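Long-range contact in xylose isomerase-like TIM barrel (Anabaena variabilis ATCC 29413, PDB 2QW5), which binds zinc and D-xylose in a TIM barrel and is probably a sugar or sugar-phosphate isomerase or epimerase: residues I125-I130 with L243-V248. Sequence-based numbering, arbitrary orientation.
Sequences IMMGPI and LHYVQV. With ZN (zinc ion), chain D.
I125 covers one face of the Y245 phenol ring: its CG2 lies 4.1 Å from the ring centroid, 18° off the normal and displaced toward the rim. The CD1 end of the same side chain reaches the CD1 corner of Y245 at 3.3 Å, a snug apolar touch. I125 has CG2 anti to the backbone N and CG1 beside it, and the two branches share the ring between them. The second aromatic contact is Met-aromatic: the selenium of M127, a selenomethionine, sits at the ring edge, 3.6 Å from Y245 CE2, on a line from the ring centroid 77° off the normal. Bends at chi2 and chi3 bring this selenium against both the Y245 edge and the Q247 amide. No hydrogen bond joins the two strands; the contact is made almost wholly by side chains reaching across the interior of the eight-stranded parallel TIM barrel, where strands 125-128 and 243-248 are fourth and seventh in order and their axes, 8.1 Å apart at closest, make an angle of 63°. The Y245 hydroxyl hydrogen-bonds to E49 and S85, which ties down the far end of the ring. Nearer the sugar site, Q247 meets M127 from the opposite direction, its NE2 3.2 Å from the selenium. The hydrogen bond from that NE2 to E49 and the bond from OE1 to the zinc ion (2.4 Å) together set the amide's rotation. E183, D216, E281 and a water whose O is 2.0 Å from the zinc complete the metal shell, while P129, just beyond strand 125-128, touches the bound D-xylose.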
loop_
_atom_site.group_PDB
_atom_site.type_symbol
_atom_site.label_atom_id
_atom_site.label_comp_id
_atom_site.label_asym_id
_atom_site.label_seq_id
_atom_site.Cartn_x
_atom_site.Cartn_y
_atom_site.Cartn_z
ATOM N N ILE A 125 9.153 -30.874 18.466
ATOM C CA ILE A 125 9.225 -30.321 17.126
ATOM C C ILE A 125 8.843 -28.836 17.155
ATOM O O ILE A 125 7.735 -28.483 17.610
ATOM C CB ILE A 125 8.287 -31.046 16.145
ATOM C CG1 ILE A 125 8.664 -32.532 15.979
ATOM C CG2 ILE A 125 8.346 -30.391 14.776
ATOM C CD1 ILE A 125 7.608 -33.335 15.228
HETATM N N MSE A 126 9.775 -27.991 16.696
HETATM C CA MSE A 126 9.538 -26.550 16.482
HETATM C C MSE A 126 9.751 -26.352 14.994
HETATM O O MSE A 126 10.868 -26.624 14.479
HETATM C CB MSE A 126 10.513 -25.684 17.261
HETATM C CG MSE A 126 10.263 -24.180 17.087
HETATM SE SE MSE A 126 11.309 -23.127 18.206
HETATM C CE MSE A 126 12.512 -22.269 16.938
HETATM N N MSE A 127 8.717 -25.854 14.310
HETATM C CA MSE A 127 8.770 -25.678 12.848
HETATM C C MSE A 127 8.381 -24.290 12.419
HETATM O O MSE A 127 7.759 -23.565 13.176
HETATM C CB MSE A 127 7.803 -26.647 12.158
HETATM C CG MSE A 127 6.339 -26.482 12.632
HETATM SE SE MSE A 127 5.199 -26.676 11.197
HETATM C CE MSE A 127 5.600 -25.131 10.089
ATOM N N GLY A 128 8.769 -23.922 11.203
ATOM C CA GLY A 128 8.278 -22.696 10.600
ATOM C C GLY A 128 9.337 -21.951 9.840
ATOM O O GLY A 128 10.413 -22.491 9.623
ATOM N N PRO A 129 9.002 -20.719 9.386
ATOM C CA PRO A 129 9.880 -19.857 8.619
ATOM C C PRO A 129 10.874 -19.092 9.531
ATOM O O PRO A 129 10.795 -17.857 9.682
ATOM C CB PRO A 129 8.894 -18.935 7.907
ATOM C CG PRO A 129 7.754 -18.819 8.896
ATOM C CD PRO A 129 7.664 -20.100 9.580
ATOM N N ILE A 130 11.863 -19.843 10.033
ATOM C CA ILE A 130 12.830 -19.351 11.006
ATOM C C ILE A 130 14.196 -18.866 10.412
ATOM O O ILE A 130 15.133 -18.636 11.184
ATOM C CB ILE A 130 13.037 -20.366 12.159
ATOM C CG1 ILE A 130 13.627 -21.700 11.675
ATOM C CG2 ILE A 130 11.656 -20.610 12.933
ATOM C CD1 ILE A 130 14.030 -22.634 12.775
ATOM N N LEU A 243 14.506 -35.066 7.909
ATOM C CA LEU A 243 13.077 -35.025 7.614
ATOM C C LEU A 243 12.393 -35.129 8.946
ATOM O O LEU A 243 12.000 -36.187 9.365
ATOM C CB LEU A 243 12.655 -36.101 6.606
ATOM C CG LEU A 243 11.189 -36.150 6.103
ATOM C CD1 LEU A 243 10.568 -34.814 5.867
ATOM C CD2 LEU A 243 11.148 -36.955 4.823
ATOM N N HIS A 244 12.247 -33.976 9.605
ATOM C CA HIS A 244 11.713 -33.919 10.954
ATOM C C HIS A 244 10.216 -33.885 11.108
ATOM O O HIS A 244 9.714 -34.159 12.204
ATOM C CB HIS A 244 12.314 -32.729 11.694
ATOM C CG HIS A 244 13.810 -32.778 11.808
ATOM N ND1 HIS A 244 14.511 -33.960 11.916
ATOM C CD2 HIS A 244 14.719 -31.791 11.951
ATOM C CE1 HIS A 244 15.796 -33.689 12.058
ATOM N NE2 HIS A 244 15.948 -32.381 12.102
ATOM N N TYR A 245 9.488 -33.501 10.061
ATOM C CA TYR A 245 8.037 -33.290 10.200
ATOM C C TYR A 245 7.352 -33.234 8.854
ATOM O O TYR A 245 7.989 -32.930 7.861
ATOM C CB TYR A 245 7.836 -31.971 10.931
ATOM C CG TYR A 245 6.481 -31.702 11.560
ATOM C CD1 TYR A 245 5.886 -32.593 12.462
ATOM C CD2 TYR A 245 5.858 -30.476 11.365
ATOM C CE1 TYR A 245 4.668 -32.254 13.129
ATOM C CE2 TYR A 245 4.652 -30.150 12.012
ATOM C CZ TYR A 245 4.073 -31.027 12.876
ATOM O OH TYR A 245 2.888 -30.676 13.462
ATOM N N VAL A 246 6.045 -33.489 8.833
ATOM C CA VAL A 246 5.255 -33.539 7.586
ATOM C C VAL A 246 3.866 -32.973 7.875
ATOM O O VAL A 246 3.265 -33.343 8.888
ATOM C CB VAL A 246 5.105 -34.982 7.038
ATOM C CG1 VAL A 246 4.123 -35.035 5.858
ATOM C CG2 VAL A 246 6.437 -35.544 6.581
ATOM N N GLN A 247 3.408 -32.073 6.990
ATOM C CA GLN A 247 2.100 -31.448 7.054
ATOM C C GLN A 247 1.276 -31.730 5.788
ATOM O O GLN A 247 1.800 -31.689 4.660
ATOM C CB GLN A 247 2.227 -29.960 7.241
ATOM C CG GLN A 247 2.850 -29.549 8.513
ATOM C CD GLN A 247 2.881 -28.056 8.623
ATOM O OE1 GLN A 247 3.261 -27.372 7.683
ATOM N NE2 GLN A 247 2.422 -27.533 9.753
ATOM N N VAL A 248 -0.001 -32.076 5.981
ATOM C CA VAL A 248 -0.936 -32.292 4.879
ATOM C C VAL A 248 -1.867 -31.084 4.915
ATOM O O VAL A 248 -2.473 -30.762 5.962
ATOM C CB VAL A 248 -1.690 -33.649 4.919
ATOM C CG1 VAL A 248 -0.686 -34.776 4.569
ATOM C CG2 VAL A 248 -2.385 -33.875 6.269
HETATM ZN ZN ZN D . 2.648 -25.225 6.824
HETATM O O HOH W 1 2.115 -23.347 6.271
#